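Local coordinates for protein alcohol dehydrogenase (Escherichia coli, PDB 5VM2) that is a zinc-binding member of the alcohol dehydrogenase family of uncertain substrate, probably an NAD(H)- or NADP(H)-dependent oxidoreductase involved in membrane biogenesis, at residues D239-T244 against Y256-G261. Residues are numbered along the deposited sequence; the frame is centred on the assembly and turned at random.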
loop_
_atom_site.group_PDB
_atom_site.type_symbol
_atom_site.label_atom_id
_atom_site.label_comp_id
_atom_site.label_asym_id
_atom_site.label_seq_id
_atom_site.Cartn_x
_atom_site.Cartn_y
_atom_site.Cartn_z
ATOM N N ASP A 239 -4.551 10.658 20.697
ATOM C CA ASP A 239 -5.794 10.933 19.976
ATOM C C ASP A 239 -6.099 9.838 18.959
ATOM O O ASP A 239 -7.255 9.425 18.801
ATOM C CB ASP A 239 -5.705 12.283 19.264
ATOM C CG ASP A 239 -5.622 13.445 20.227
ATOM O OD1 ASP A 239 -4.517 13.710 20.744
ATOM O OD2 ASP A 239 -6.666 14.085 20.460
ATOM N N ILE A 240 -5.081 9.376 18.240
ATOM C CA ILE A 240 -5.248 8.377 17.191
ATOM C C ILE A 240 -4.119 7.373 17.323
ATOM O O ILE A 240 -2.956 7.765 17.450
ATOM C CB ILE A 240 -5.228 9.006 15.782
ATOM C CG1 ILE A 240 -6.288 10.107 15.641
ATOM C CG2 ILE A 240 -5.426 7.936 14.734
ATOM C CD1 ILE A 240 -5.976 11.115 14.539
ATOM N N VAL A 241 -4.453 6.088 17.303
ATOM C CA VAL A 241 -3.459 5.025 17.232
ATOM C C VAL A 241 -3.676 4.295 15.919
ATOM O O VAL A 241 -4.781 3.797 15.654
ATOM C CB VAL A 241 -3.555 4.051 18.414
ATOM C CG1 VAL A 241 -2.449 3.001 18.310
ATOM C CG2 VAL A 241 -3.466 4.795 19.738
ATOM N N PHE A 242 -2.638 4.245 15.098
ATOM C CA PHE A 242 -2.653 3.475 13.866
ATOM C C PHE A 242 -1.964 2.142 14.113
ATOM O O PHE A 242 -0.837 2.105 14.619
ATOM C CB PHE A 242 -1.941 4.220 12.735
ATOM C CG PHE A 242 -2.631 5.471 12.300
ATOM C CD1 PHE A 242 -2.327 6.688 12.897
ATOM C CD2 PHE A 242 -3.583 5.436 11.297
ATOM C CE1 PHE A 242 -2.961 7.858 12.493
ATOM C CE2 PHE A 242 -4.225 6.596 10.891
ATOM C CZ PHE A 242 -3.911 7.810 11.491
ATOM N N GLU A 243 -2.643 1.055 13.765
ATOM C CA GLU A 243 -2.045 -0.272 13.750
ATOM C C GLU A 243 -1.745 -0.632 12.300
ATOM O O GLU A 243 -2.660 -0.722 11.477
ATOM C CB GLU A 243 -2.972 -1.299 14.396
ATOM C CG GLU A 243 -2.272 -2.566 14.846
ATOM C CD GLU A 243 -1.902 -3.465 13.686
ATOM O OE1 GLU A 243 -0.813 -4.071 13.729
ATOM O OE2 GLU A 243 -2.699 -3.562 12.728
ATOM N N THR A 244 -0.461 -0.814 11.983
ATOM C CA THR A 244 -0.032 -0.957 10.599
ATOM C C THR A 244 0.794 -2.205 10.324
ATOM O O THR A 244 1.012 -2.521 9.150
ATOM C CB THR A 244 0.785 0.269 10.155
ATOM O OG1 THR A 244 2.071 0.239 10.786
ATOM C CG2 THR A 244 0.078 1.563 10.527
ATOM N N TYR A 256 -4.681 0.023 25.078
ATOM C CA TYR A 256 -3.946 0.613 26.187
ATOM C C TYR A 256 -3.243 1.915 25.819
ATOM O O TYR A 256 -2.670 2.561 26.704
ATOM C CB TYR A 256 -2.934 -0.408 26.711
ATOM C CG TYR A 256 -3.605 -1.681 27.186
ATOM C CD1 TYR A 256 -3.772 -2.764 26.333
ATOM C CD2 TYR A 256 -4.093 -1.786 28.480
ATOM C CE1 TYR A 256 -4.398 -3.923 26.763
ATOM C CE2 TYR A 256 -4.719 -2.942 28.922
ATOM C CZ TYR A 256 -4.868 -4.005 28.059
ATOM O OH TYR A 256 -5.488 -5.151 28.496
ATOM N N LEU A 257 -3.288 2.323 24.549
ATOM C CA LEU A 257 -2.521 3.464 24.067
ATOM C C LEU A 257 -3.368 4.662 23.664
ATOM O O LEU A 257 -2.813 5.756 23.497
ATOM C CB LEU A 257 -1.662 3.049 22.861
ATOM C CG LEU A 257 -0.693 1.885 23.084
ATOM C CD1 LEU A 257 0.050 1.568 21.800
ATOM C CD2 LEU A 257 0.282 2.215 24.195
ATOM N N VAL A 258 -4.678 4.485 23.501
ATOM C CA VAL A 258 -5.566 5.511 22.960
ATOM C C VAL A 258 -6.251 6.236 24.110
ATOM O O VAL A 258 -6.525 5.657 25.172
ATOM C CB VAL A 258 -6.600 4.882 21.995
ATOM C CG1 VAL A 258 -7.524 3.940 22.744
ATOM C CG2 VAL A 258 -7.408 5.952 21.253
ATOM N N MET A 259 -6.533 7.519 23.899
ATOM C CA MET A 259 -7.254 8.303 24.888
ATOM C C MET A 259 -8.755 8.043 24.790
ATOM O O MET A 259 -9.270 7.583 23.765
ATOM C CB MET A 259 -6.992 9.795 24.689
ATOM C CG MET A 259 -7.809 10.405 23.565
ATOM S SD MET A 259 -7.497 12.168 23.322
ATOM C CE MET A 259 -6.802 12.642 24.895
ATOM N N ARG A 260 -9.463 8.369 25.869
ATOM C CA ARG A 260 -10.918 8.321 25.828
ATOM C C ARG A 260 -11.433 9.199 24.693
ATOM O O ARG A 260 -10.883 10.268 24.413
ATOM C CB ARG A 260 -11.503 8.769 27.166
ATOM C CG ARG A 260 -11.082 10.164 27.589
ATOM C CD ARG A 260 -11.571 10.475 28.991
ATOM N NE ARG A 260 -11.033 9.542 29.977
ATOM C CZ ARG A 260 -11.564 9.336 31.176
ATOM N NH1 ARG A 260 -12.658 9.992 31.542
ATOM N NH2 ARG A 260 -11.007 8.470 32.010
ATOM N N GLY A 261 -12.474 8.727 24.015
ATOM C CA GLY A 261 -12.984 9.429 22.859
ATOM C C GLY A 261 -12.100 9.393 21.633
ATOM O O GLY A 261 -12.460 10.004 20.621
#
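Val241 carries the apolar half of this contact, and a single methyl does the touching. Its CG2 sits 3.9 Å from Val258 CB and equally close to Val258 CA, so it presses on the root of that side chain rather than on its methyl ends. The same CG2 also comes within 4.0 Å of Leu257 CB and 3.9 Å of the backbone C of Leu257. With CG1 anti to the backbone N (chi1 -178°), CG2 lies beside that nitrogen and is set against the peptide link from Leu257 to Val258. The two valine side chains run at a slant to one another. All three residues are buried; Leu175 of the neighbouring strand 171-175 touches both Val241 and Leu257, while Val258 also packs on Ile264.

Nearer the surface the contact changes character. Asp239 and Met259 lie alongside each other and point the same way, with Asp239 OD2 3.5 Å from Met259 SD. That is a van der Waals approach, and the methionine also brings its CG to 4.1 Å from Asp239 CA. In Met259, CG stands between the backbone N and the carbonyl carbon (chi1 79°) and the chain then runs extended through chi2, which carries SD alongside the carboxylate. The other carboxylate oxygen, Asp239 OD1, is hydrogen-bonded to the backbone N of Lys171.

The pairing of 239-244 is with other strands: Asp239 and Val241 make backbone hydrogen bonds to Lys263, and Val241 also to Met265, while Ile240 and Phe242 bond to Ile173. Segment 256-261 instead lies over one face of the strand. The contact thus belongs to the return leg of a beta-alpha-beta crossover, where the chain coming from helix 248-253 passes over strand 238-243 before entering the adjacent parallel strand 262-267, in the Rossmann-type nucleotide-binding fold of zinc-containing alcohol dehydrogenases.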